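Local atomic coordinates of chemosensory protein (Mamestra brassicae, PDB entry 1N8V), a protein that binds long-chain lipid-like ligands, here three molecules of bromo-dodecanol, and probably carries small hydrophobic chemical signals in moth chemosensation. Residues A[49-54]-A[92-97]; A[72-75]-A[80-83]; A[7-12]-A[57-62]. All blocks are in the same frame, centred on the assembly; numbering follows the deposited sequence.

Contact 1 of 3, residues A[49-54]-A[92-97]; sequences DAIENG and GNWRKK. With BDD (bromo-dodecanol), chain D; BDD (bromo-dodecanol), chain E.
The indole N-H of Trp-94 reaches across to the last turn of a helix and bonds a backbone carbonyl: NE1 donates to Ile-51 O at 2.9 Å. The bond is almost straight, 171° at the hydrogen, and runs in both the ring plane and the carbonyl plane, on a lone pair of the oxygen, which should help hold the ring in its rotation. One face of the indole then looks onto the hydroxyl of a bromo-dodecanol (chain D), whose O1 sits over its centre, while CB of the preceding Asn-93 lies toward the rim of the other face. The Ile-51 and Trp-94 side chains slide past each other in opposite directions, Ile-51 CG2 meeting Trp-94 CD1 at 3.9 Å; the CG1 branch of Ile-51 ends in a CD1 that touches both alcohols, C3 of chain D and C3 of chain E. Gly-54 CA approaches Trp-94 CZ2 to 3.6 Å, and its positive phi suits glycine. A water on the outside bridges Glu-52 OE1 and Asn-93 ND2. Asp-89 bonds the backbone N atoms of Asn-93 and Trp-94. The contact thus ties the C-terminal end of helix 38-53 to the turn between helix 78-88 and helix 95-102, closing over two ligand hydroxyl ends.

Contact 2 of 3, residues A[72-75]-A[80-83]; sequences HLIK and IWRE. With BDD (bromo-dodecanol), chain E.
Ile-74 sets its CG1 over one face of the indole of Trp-81, the two side chains running side by side and pointing the same way. Ile-74 CG1 stands 3.5 Å from the centroid of the five-membered ring of Trp-81 and only 7° off the ring normal, a clear CH-pi contact over the face. Ile-74 CD1 carries on along the ring toward the six-membered half, 3.9 Å from Trp-81 CZ2. Two torsions set this up. Ile-74 CG1 is anti to its carbonyl carbon (chi1 -68°), while Trp-81 CG is anti to the backbone N (chi1 167°), which swings the indole alongside the isoleucine.

Nearer the backbones, Leu-73 and Trp-81 meet through their CB atoms at 4.0 Å; they are also the nearest CA pair of the two segments, 5.4 Å apart. Leu-73 also crosses Ile-80 at about a right angle, its CD2 branch touching Ile-80 CG2 at 3.9 Å. The side chains that meet here do so through carbon atoms, apart from the indole nitrogen under Ile-74; its N-H is used elsewhere, bonding Glu-99 OE2 on helix 95-102, which also packs against Ile-74. At its far end the indole reaches a bromo-dodecanol (chain E), with Trp-81 CZ3 3.8 Å from C2 of the ligand.

Helix 60-76 and helix 78-88 follow one another after a very short turn, so this is the apolar seam of a helical hairpin in the all-alpha fold of insect chemosensory proteins, and through Trp-81 the seam becomes part of the wall of the lipid pocket.

Contact 3 of 3, residues A[7-12]-A[57-62]; sequences KYDNIN and KCTENQ. With BDD (bromo-dodecanol), chain C.
A capping box opens helix 60-76, and the carboxylate of Asp-9 docks onto both of its residues. Within the box, Gln-62 N donates to Thr-59 OG1, and Thr-59 N donates to Gln-62 OE1 at 2.9 Å. Asp-9 comes from a type I turn, Tyr-8 to Ile-11, and divides its oxygens between the two. Asp-9 OD2 accepts from Thr-59 OG1 at 2.7 Å, on the syn side but 27° out of the carboxylate plane; Asp-9 OD1 takes Gln-62 NE2 on its syn lone pair at 3.0 Å. The amide stands nearly perpendicular to the carboxylate, 88° between planes. With OG1 set between the backbone N and the carbonyl carbon (chi1 64°), Thr-59 serves the cap and Asp-9 together. A water donates to Asp-9 OD2 and accepts from Asn-61 ND2. On the pocket side the hydroxyl O1 of a bromo-dodecanol (chain C) donates a weak hydrogen bond to Asp-9 OD1 at 3.4 Å, and Ile-11 CG2 touches its C1. With an alanine here in place of Asp-9, Thr-59 OG1 and the ligand hydroxyl are likely to lose this acceptor and the Gln-62 amide to be less firmly held. Several donors near a helix N-terminus probably stabilise the carboxylate as an anion, marking a polar end of the pocket.

How the contacts relate
The three contacts surround one ligand-filled interior. Contacts 1 and 2 have centres 15 Å apart and share bromo-dodecanol E; they meet where Arg-95 CG packs on Trp-81 CZ2, 4.0 Å away. Contact 2 is nested in the loop that contact 1 closes. Contact 3 alternates with contact 1 along the chain, its centre 18 Å away, and the two are joined by a salt bridge from Asp-49 OD1 to Lys-57 NZ of 3.0 Å. Contacts 2 and 3 both use helix 60-76 but lie on opposite sides of the chain's centre, 21 Å apart between centres. The alcohol of chain C presents its hydroxyl to contact 3, those of chains D and E theirs to contact 1.

Contact 1 of 3, residues A[49-54]-A[92-97]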
# COMPACT_ATOMS: atom_id res chain seq x y z
N ASP A 49 -8.72 5.00 5.66
CA ASP A 49 -9.55 4.28 6.61
C ASP A 49 -8.76 3.14 7.24
O ASP A 49 -8.81 2.91 8.46
CB ASP A 49 -10.82 3.73 5.93
CG ASP A 49 -11.72 3.00 6.88
OD1 ASP A 49 -12.42 3.63 7.70
OD2 ASP A 49 -11.78 1.75 6.86
N ALA A 50 -8.02 2.38 6.44
CA ALA A 50 -7.28 1.24 6.95
C ALA A 50 -6.20 1.68 7.94
O ALA A 50 -5.89 0.96 8.89
CB ALA A 50 -6.69 0.45 5.83
N ILE A 51 -5.62 2.84 7.71
CA ILE A 51 -4.62 3.41 8.62
C ILE A 51 -5.25 3.79 9.95
O ILE A 51 -4.66 3.60 11.04
CB ILE A 51 -3.95 4.66 7.98
CG1 ILE A 51 -3.11 4.22 6.79
CG2 ILE A 51 -3.10 5.46 8.99
CD1 ILE A 51 -2.05 3.34 7.13
N GLU A 52 -6.44 4.35 9.88
CA GLU A 52 -7.12 4.80 11.10
C GLU A 52 -7.61 3.66 11.98
O GLU A 52 -7.80 3.88 13.19
CB GLU A 52 -8.28 5.73 10.78
CG GLU A 52 -7.87 6.96 9.98
CD GLU A 52 -6.83 7.83 10.64
OE1 GLU A 52 -6.89 8.01 11.87
OE2 GLU A 52 -5.95 8.36 9.93
N ASN A 53 -7.82 2.45 11.44
CA ASN A 53 -8.34 1.31 12.22
C ASN A 53 -7.52 0.03 12.16
O ASN A 53 -7.98 -1.05 12.55
CB ASN A 53 -9.79 1.02 11.91
CG ASN A 53 -10.00 0.66 10.48
OD1 ASN A 53 -9.17 0.03 9.86
ND2 ASN A 53 -11.15 1.07 9.96
N GLY A 54 -6.27 0.13 11.74
CA GLY A 54 -5.38 -1.02 11.70
C GLY A 54 -5.86 -2.21 10.89
O GLY A 54 -5.70 -3.37 11.29
N GLY A 92 2.41 9.23 12.18
CA GLY A 92 3.25 8.07 12.39
C GLY A 92 2.74 6.95 13.28
O GLY A 92 3.52 6.38 14.03
N ASN A 93 1.47 6.60 13.15
CA ASN A 93 0.90 5.51 13.94
C ASN A 93 1.67 4.21 13.69
O ASN A 93 1.90 3.42 14.62
CB ASN A 93 -0.59 5.27 13.57
CG ASN A 93 -1.51 6.43 13.98
OD1 ASN A 93 -1.55 6.81 15.12
ND2 ASN A 93 -2.23 6.99 13.01
N TRP A 94 2.01 3.94 12.43
CA TRP A 94 2.53 2.65 12.04
C TRP A 94 3.95 2.62 11.48
O TRP A 94 4.48 1.55 11.20
CB TRP A 94 1.60 2.03 10.97
CG TRP A 94 0.13 2.01 11.37
CD1 TRP A 94 -0.86 2.84 10.90
CD2 TRP A 94 -0.49 1.14 12.31
NE1 TRP A 94 -2.05 2.55 11.51
CE2 TRP A 94 -1.85 1.51 12.39
CE3 TRP A 94 -0.04 0.09 13.11
CZ2 TRP A 94 -2.76 0.84 13.21
CZ3 TRP A 94 -0.95 -0.56 13.94
CH2 TRP A 94 -2.28 -0.17 13.97
N ARG A 95 4.54 3.79 11.26
CA ARG A 95 5.83 3.83 10.56
C ARG A 95 6.92 3.02 11.24
O ARG A 95 7.54 2.14 10.61
CB ARG A 95 6.28 5.27 10.36
CG ARG A 95 7.56 5.39 9.57
CD ARG A 95 7.99 6.79 9.23
NE ARG A 95 9.35 6.81 8.68
CZ ARG A 95 9.99 7.93 8.36
NH1 ARG A 95 9.38 9.09 8.46
NH2 ARG A 95 11.23 7.87 7.92
N LYS A 96 7.15 3.26 12.53
CA LYS A 96 8.20 2.53 13.21
C LYS A 96 7.86 1.04 13.33
O LYS A 96 8.73 0.19 13.18
CB LYS A 96 8.52 3.14 14.56
CG LYS A 96 9.70 2.43 15.22
CD LYS A 96 10.26 3.16 16.41
CE LYS A 96 11.62 2.58 16.85
NZ LYS A 96 11.52 1.18 17.32
N LYS A 97 6.60 0.71 13.55
CA LYS A 97 6.21 -0.69 13.66
C LYS A 97 6.52 -1.46 12.38
O LYS A 97 7.06 -2.57 12.44
CB LYS A 97 4.73 -0.84 14.02
CG LYS A 97 4.42 -0.52 15.47
CD LYS A 97 2.90 -0.59 15.73
CE LYS A 97 2.57 -0.40 17.22
NZ LYS A 97 1.09 -0.32 17.49
O1 BDD D . -1.96 -1.33 9.80
C1 BDD D . -2.17 -0.33 8.81
C2 BDD D . -2.42 -1.03 7.48
C3 BDD D . -1.71 -0.32 6.33
C4 BDD D . -2.04 -0.94 4.97
C5 BDD D . -3.54 -0.96 4.67
C6 BDD D . -3.88 -1.61 3.34
C7 BDD D . -5.35 -1.35 2.96
C8 BDD D . -5.83 -2.22 1.81
C9 BDD D . -7.15 -1.74 1.22
C10 BDD D . -7.70 -2.73 0.18
C11 BDD D . -8.88 -2.20 -0.65
C12 BDD D . -9.13 -3.01 -1.95
BR BDD D . -8.30 -2.57 -3.30
O1 BDD E . 2.74 4.23 8.05
C1 BDD E . 1.89 3.36 7.31
C2 BDD E . 1.90 3.75 5.82
C3 BDD E . 1.19 2.67 5.00
C4 BDD E . 1.24 2.92 3.49
C5 BDD E . 1.37 1.59 2.73
C6 BDD E . 0.33 1.41 1.65
C7 BDD E . 0.49 0.07 0.91
C8 BDD E . -0.80 -0.71 0.85
C9 BDD E . -0.74 -1.86 -0.15
C10 BDD E . -2.05 -2.64 -0.19
C11 BDD E . -1.92 -4.11 -0.61
C12 BDD E . -3.07 -5.04 -0.11
BR BDD E . -3.34 -6.13 -1.27
O HOH W 1 -4.76 8.39 13.43

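Contact 2 of 3, residues A[72-75]-A[80-83]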
# COMPACT_ATOMS: atom_id res chain seq x y z
N HIS A 72 8.68 -4.53 0.88
CA HIS A 72 9.41 -4.26 -0.36
C HIS A 72 9.78 -2.79 -0.48
O HIS A 72 10.89 -2.44 -0.86
CB HIS A 72 8.58 -4.67 -1.58
CG HIS A 72 9.27 -4.38 -2.88
ND1 HIS A 72 9.08 -3.24 -3.62
CD2 HIS A 72 10.23 -5.09 -3.52
CE1 HIS A 72 9.88 -3.26 -4.68
NE2 HIS A 72 10.57 -4.39 -4.65
N LEU A 73 8.82 -1.90 -0.20
CA LEU A 73 9.11 -0.46 -0.30
C LEU A 73 10.15 -0.01 0.69
O LEU A 73 11.06 0.74 0.34
CB LEU A 73 7.83 0.35 -0.12
CG LEU A 73 6.71 0.11 -1.14
CD1 LEU A 73 5.46 0.90 -0.72
CD2 LEU A 73 7.16 0.45 -2.56
N ILE A 74 10.03 -0.44 1.95
CA ILE A 74 10.98 -0.05 2.98
C ILE A 74 12.40 -0.50 2.64
O ILE A 74 13.36 0.24 2.88
CB ILE A 74 10.54 -0.62 4.35
CG1 ILE A 74 9.27 0.07 4.84
CG2 ILE A 74 11.68 -0.49 5.36
CD1 ILE A 74 8.66 -0.56 6.07
N LYS A 75 12.53 -1.69 2.06
CA LYS A 75 13.86 -2.20 1.71
C LYS A 75 14.41 -1.66 0.38
O LYS A 75 15.58 -1.32 0.29
CB LYS A 75 13.83 -3.72 1.62
CG LYS A 75 13.58 -4.40 2.92
CD LYS A 75 13.71 -5.90 2.73
CE LYS A 75 13.59 -6.65 4.00
NZ LYS A 75 14.52 -6.08 5.02
N ILE A 80 9.76 6.14 -2.05
CA ILE A 80 8.32 5.87 -2.22
C ILE A 80 7.69 5.60 -0.84
O ILE A 80 6.67 6.17 -0.49
CB ILE A 80 8.08 4.72 -3.19
CG1 ILE A 80 8.45 5.14 -4.63
CG2 ILE A 80 6.64 4.23 -3.10
CD1 ILE A 80 8.38 4.02 -5.63
N TRP A 81 8.32 4.74 -0.04
CA TRP A 81 7.84 4.50 1.32
C TRP A 81 7.69 5.80 2.09
O TRP A 81 6.64 6.06 2.69
CB TRP A 81 8.78 3.56 2.08
CG TRP A 81 8.54 3.49 3.57
CD1 TRP A 81 9.41 3.87 4.54
CD2 TRP A 81 7.35 3.04 4.27
NE1 TRP A 81 8.87 3.66 5.79
CE2 TRP A 81 7.61 3.14 5.65
CE3 TRP A 81 6.12 2.51 3.88
CZ2 TRP A 81 6.68 2.76 6.62
CZ3 TRP A 81 5.21 2.17 4.84
CH2 TRP A 81 5.48 2.28 6.18
N ARG A 82 8.71 6.63 2.05
CA ARG A 82 8.64 7.86 2.82
C ARG A 82 7.51 8.81 2.41
O ARG A 82 6.86 9.43 3.28
CB ARG A 82 9.99 8.54 2.86
CG ARG A 82 10.87 7.74 3.76
CD ARG A 82 12.19 8.33 3.92
NE ARG A 82 12.99 7.58 4.86
CZ ARG A 82 14.12 8.03 5.38
NH1 ARG A 82 14.79 7.27 6.24
NH2 ARG A 82 14.55 9.23 5.07
N GLU A 83 7.27 8.94 1.11
CA GLU A 83 6.22 9.84 0.69
C GLU A 83 4.86 9.28 1.02
O GLU A 83 3.94 10.04 1.38
CB GLU A 83 6.32 10.22 -0.81
CG GLU A 83 6.04 9.12 -1.79
CD GLU A 83 6.23 9.58 -3.22
OE1 GLU A 83 6.23 10.82 -3.42
OE2 GLU A 83 6.38 8.74 -4.11
O1 BDD E . 2.74 4.23 8.05
C1 BDD E . 1.89 3.36 7.31
C2 BDD E . 1.90 3.75 5.82
C3 BDD E . 1.19 2.67 5.00
C4 BDD E . 1.24 2.92 3.49
C5 BDD E . 1.37 1.59 2.73
C6 BDD E . 0.33 1.41 1.65
C7 BDD E . 0.49 0.07 0.91
C8 BDD E . -0.80 -0.71 0.85
C9 BDD E . -0.74 -1.86 -0.15
C10 BDD E . -2.05 -2.64 -0.19
C11 BDD E . -1.92 -4.11 -0.61
C12 BDD E . -3.07 -5.04 -0.11
BR BDD E . -3.34 -6.13 -1.27

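Contact 3 of 3, residues A[7-12]-A[57-62]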
# COMPACT_ATOMS: atom_id res chain seq x y z
N LYS A 7 -12.91 -8.55 -4.44
CA LYS A 7 -12.94 -8.85 -5.88
C LYS A 7 -11.59 -8.72 -6.61
O LYS A 7 -11.41 -9.31 -7.68
CB LYS A 7 -14.06 -8.08 -6.58
CG LYS A 7 -13.79 -6.58 -6.71
CD LYS A 7 -15.00 -5.89 -7.37
CE LYS A 7 -14.88 -4.38 -7.32
NZ LYS A 7 -16.07 -3.73 -7.94
N TYR A 8 -10.64 -7.97 -6.05
CA TYR A 8 -9.31 -7.80 -6.63
C TYR A 8 -8.25 -8.62 -5.90
O TYR A 8 -7.06 -8.52 -6.21
CB TYR A 8 -8.89 -6.32 -6.62
CG TYR A 8 -9.82 -5.37 -7.32
CD1 TYR A 8 -10.08 -5.49 -8.68
CD2 TYR A 8 -10.43 -4.34 -6.63
CE1 TYR A 8 -10.94 -4.60 -9.32
CE2 TYR A 8 -11.26 -3.45 -7.26
CZ TYR A 8 -11.51 -3.58 -8.61
OH TYR A 8 -12.36 -2.69 -9.26
N ASP A 9 -8.68 -9.46 -4.96
CA ASP A 9 -7.71 -10.17 -4.11
C ASP A 9 -6.85 -11.24 -4.77
O ASP A 9 -5.88 -11.71 -4.15
CB ASP A 9 -8.40 -10.74 -2.87
CG ASP A 9 -8.64 -9.71 -1.79
OD1 ASP A 9 -8.48 -8.50 -2.04
OD2 ASP A 9 -9.06 -10.05 -0.66
N ASN A 10 -7.13 -11.60 -6.02
CA ASN A 10 -6.28 -12.55 -6.75
C ASN A 10 -5.23 -11.87 -7.62
O ASN A 10 -4.47 -12.54 -8.33
CB ASN A 10 -7.13 -13.51 -7.57
CG ASN A 10 -7.75 -14.61 -6.73
OD1 ASN A 10 -8.88 -15.03 -6.97
ND2 ASN A 10 -7.03 -15.06 -5.70
N ILE A 11 -5.15 -10.55 -7.57
CA ILE A 11 -4.10 -9.85 -8.32
C ILE A 11 -2.73 -10.30 -7.78
O ILE A 11 -2.53 -10.38 -6.57
CB ILE A 11 -4.27 -8.34 -8.17
CG1 ILE A 11 -3.27 -7.60 -9.04
CG2 ILE A 11 -4.11 -7.94 -6.72
CD1 ILE A 11 -3.41 -6.11 -8.98
N ASN A 12 -1.79 -10.60 -8.68
CA ASN A 12 -0.46 -11.05 -8.27
C ASN A 12 0.42 -9.86 -7.91
O ASN A 12 0.86 -9.10 -8.77
CB ASN A 12 0.21 -11.94 -9.35
CG ASN A 12 1.47 -12.63 -8.83
OD1 ASN A 12 2.34 -11.98 -8.28
ND2 ASN A 12 1.55 -13.96 -8.99
N LYS A 57 -11.11 -3.78 8.54
CA LYS A 57 -12.01 -4.20 7.48
C LYS A 57 -11.31 -4.92 6.34
O LYS A 57 -11.92 -5.24 5.32
CB LYS A 57 -12.76 -2.97 6.95
CG LYS A 57 -13.47 -2.21 8.02
CD LYS A 57 -13.72 -0.77 7.59
CE LYS A 57 -14.25 0.09 8.72
NZ LYS A 57 -14.40 1.52 8.32
N CYS A 58 -10.02 -5.15 6.49
CA CYS A 58 -9.24 -5.86 5.49
C CYS A 58 -9.48 -7.35 5.50
O CYS A 58 -9.67 -7.97 6.57
CB CYS A 58 -7.76 -5.62 5.70
SG CYS A 58 -7.23 -3.89 5.59
N THR A 59 -9.43 -7.96 4.33
CA THR A 59 -9.45 -9.41 4.23
C THR A 59 -8.09 -9.94 4.65
O THR A 59 -7.13 -9.18 4.76
CB THR A 59 -9.71 -9.86 2.78
OG1 THR A 59 -8.62 -9.42 1.95
CG2 THR A 59 -11.00 -9.26 2.20
N GLU A 60 -7.99 -11.24 4.92
CA GLU A 60 -6.71 -11.82 5.29
C GLU A 60 -5.71 -11.62 4.16
O GLU A 60 -4.55 -11.29 4.41
CB GLU A 60 -6.89 -13.30 5.66
CG GLU A 60 -7.55 -13.49 7.01
CD GLU A 60 -7.79 -14.94 7.39
OE1 GLU A 60 -7.74 -15.83 6.52
OE2 GLU A 60 -8.04 -15.21 8.57
N ASN A 61 -6.15 -11.79 2.91
CA ASN A 61 -5.25 -11.59 1.77
C ASN A 61 -4.73 -10.15 1.70
O ASN A 61 -3.58 -9.93 1.34
CB ASN A 61 -5.89 -12.02 0.46
CG ASN A 61 -5.95 -13.53 0.32
OD1 ASN A 61 -5.03 -14.22 0.75
ND2 ASN A 61 -7.01 -14.04 -0.29
N GLN A 62 -5.59 -9.18 2.01
CA GLN A 62 -5.18 -7.77 2.00
C GLN A 62 -4.16 -7.50 3.09
O GLN A 62 -3.21 -6.75 2.86
CB GLN A 62 -6.38 -6.85 2.14
CG GLN A 62 -7.23 -6.78 0.86
CD GLN A 62 -8.67 -6.40 1.07
OE1 GLN A 62 -9.08 -6.02 2.18
NE2 GLN A 62 -9.47 -6.52 0.01
O1 BDD C . -5.20 -7.58 -2.39
C1 BDD C . -4.89 -6.83 -3.56
C2 BDD C . -5.90 -5.71 -3.74
C3 BDD C . -5.21 -4.40 -4.08
C4 BDD C . -4.93 -4.27 -5.57
C5 BDD C . -3.93 -3.15 -5.83
C6 BDD C . -2.48 -3.63 -5.71
C7 BDD C . -1.48 -2.47 -5.65
C8 BDD C . -0.16 -2.89 -5.01
C9 BDD C . 0.90 -1.81 -5.18
C10 BDD C . 0.77 -0.70 -4.14
C11 BDD C . 1.89 0.32 -4.24
C12 BDD C . 1.80 1.38 -3.14
BR BDD C . 0.69 2.51 -3.49
O HOH W 2 -9.72 -12.51 0.08